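Local atomic coordinates of OBCA, Oxalate Biosynthetic Component A (Burkholderia glumae, PDB entry 4NNB), a protein that probably belongs to a family of TIM-barrel enzymes and joins a barrel to an additional N-terminal domain. Residues 460-464 against 465-469. Numbering follows the deposited sequence.
Sequences DVALG and LGLDG
The carbonyl O of A462 accepts the N-H of L467 at 2.9 Å, a bond from five residues on that closes the last turn of helix 458-465 and reverses the chain. The amide leaving the turn comes in nearly end-on to this carbonyl, with a C=O...N angle of 161°. A shorter loop follows from G466 N to L463 O at 3.2 Å; here the donor sits well above the carbonyl plane, so the lone pairs are poorly used. L465 N splits two weak bonds between V461 O (3.1 Å) and A462 O. G466 suits the switch because its phi of 74° is easily adopted without a side chain.

V461 and L465 run alongside each other, one helical turn apart, and V461 CG1 meets L465 CD1 at 3.5 Å. In V461, CG1 is anti to the backbone N (chi1 171°), which lays this branch beside the leucine. Both turn an apolar surface to L430 of helix 416-440. Beyond the glycine, L467 folds back over A462: the two CB atoms are 4.3 Å apart, and the small methyl lets the leucine settle there while both touch I448 of strand 444-449. D468, salt-bridged to R438, then leads into the next strand.

Positive phi at G466 and the bonds into L463 and A462 make a Schellman motif, which an apolar pair like A462-L467 commonly accompanies; this C-terminal cap carries the chain from helix 458-465 into strand 469-472 of the parallel barrel, as expected of a beta/alpha TIM-barrel fold.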
loop_
_atom_site.group_PDB
_atom_site.type_symbol
_atom_site.label_atom_id
_atom_site.label_comp_id
_atom_site.label_asym_id
_atom_site.label_seq_id
_atom_site.Cartn_x
_atom_site.Cartn_y
_atom_site.Cartn_z
ATOM N N ASP A 460 -13.116 -7.382 12.654
ATOM C CA ASP A 460 -14.430 -7.199 13.270
ATOM C C ASP A 460 -15.477 -6.827 12.216
ATOM O O ASP A 460 -16.576 -7.388 12.197
ATOM C CB ASP A 460 -14.401 -6.123 14.352
ATOM C CG ASP A 460 -13.721 -6.589 15.633
ATOM O OD1 ASP A 460 -13.685 -7.809 15.897
ATOM O OD2 ASP A 460 -13.223 -5.722 16.373
ATOM N N VAL A 461 -15.124 -5.884 11.342
ATOM C CA VAL A 461 -16.046 -5.419 10.308
ATOM C C VAL A 461 -16.385 -6.523 9.319
ATOM O O VAL A 461 -17.544 -6.702 8.952
ATOM C CB VAL A 461 -15.485 -4.204 9.553
ATOM C CG1 VAL A 461 -16.351 -3.871 8.338
ATOM C CG2 VAL A 461 -15.403 -3.015 10.473
ATOM N N ALA A 462 -15.379 -7.284 8.900
ATOM C CA ALA A 462 -15.601 -8.337 7.918
ATOM C C ALA A 462 -16.466 -9.463 8.485
ATOM O O ALA A 462 -17.342 -10.016 7.799
ATOM C CB ALA A 462 -14.277 -8.887 7.425
ATOM N N LEU A 463 -16.196 -9.821 9.735
ATOM C CA LEU A 463 -16.925 -10.899 10.379
ATOM C C LEU A 463 -18.367 -10.465 10.643
ATOM O O LEU A 463 -19.304 -11.241 10.448
ATOM C CB LEU A 463 -16.208 -11.307 11.671
ATOM C CG LEU A 463 -15.497 -12.668 11.649
ATOM C CD1 LEU A 463 -15.052 -13.095 10.266
ATOM C CD2 LEU A 463 -14.320 -12.703 12.617
ATOM N N GLY A 464 -18.544 -9.215 11.050
ATOM C CA GLY A 464 -19.862 -8.711 11.385
ATOM C C GLY A 464 -20.740 -8.494 10.165
ATOM O O GLY A 464 -21.968 -8.440 10.281
ATOM N N LEU A 465 -20.113 -8.357 8.998
ATOM C CA LEU A 465 -20.849 -8.157 7.751
ATOM C C LEU A 465 -21.106 -9.472 7.043
ATOM O O LEU A 465 -21.856 -9.522 6.064
ATOM C CB LEU A 465 -20.087 -7.213 6.819
ATOM C CG LEU A 465 -20.092 -5.745 7.217
ATOM C CD1 LEU A 465 -19.083 -4.950 6.376
ATOM C CD2 LEU A 465 -21.501 -5.145 7.114
ATOM N N GLY A 466 -20.477 -10.538 7.530
ATOM C CA GLY A 466 -20.596 -11.834 6.889
ATOM C C GLY A 466 -19.816 -11.914 5.591
ATOM O O GLY A 466 -20.175 -12.675 4.677
ATOM N N LEU A 467 -18.732 -11.145 5.510
ATOM C CA LEU A 467 -17.936 -11.101 4.284
ATOM C C LEU A 467 -17.187 -12.401 4.008
ATOM O O LEU A 467 -16.932 -13.195 4.913
ATOM C CB LEU A 467 -16.971 -9.918 4.303
ATOM C CG LEU A 467 -17.674 -8.565 4.328
ATOM C CD1 LEU A 467 -16.708 -7.433 3.985
ATOM C CD2 LEU A 467 -18.881 -8.549 3.373
ATOM N N ASP A 468 -16.834 -12.604 2.744
ATOM C CA ASP A 468 -16.155 -13.809 2.304
ATOM C C ASP A 468 -14.644 -13.682 2.243
ATOM O O ASP A 468 -13.948 -14.666 2.004
ATOM C CB ASP A 468 -16.664 -14.180 0.924
ATOM C CG ASP A 468 -18.159 -14.263 0.886
ATOM O OD1 ASP A 468 -18.688 -15.300 1.323
ATOM O OD2 ASP A 468 -18.802 -13.290 0.455
ATOM N N GLY A 469 -14.127 -12.483 2.449
ATOM C CA GLY A 469 -12.698 -12.297 2.295
ATOM C C GLY A 469 -12.191 -11.020 2.905
ATOM O O GLY A 469 -12.962 -10.101 3.175
#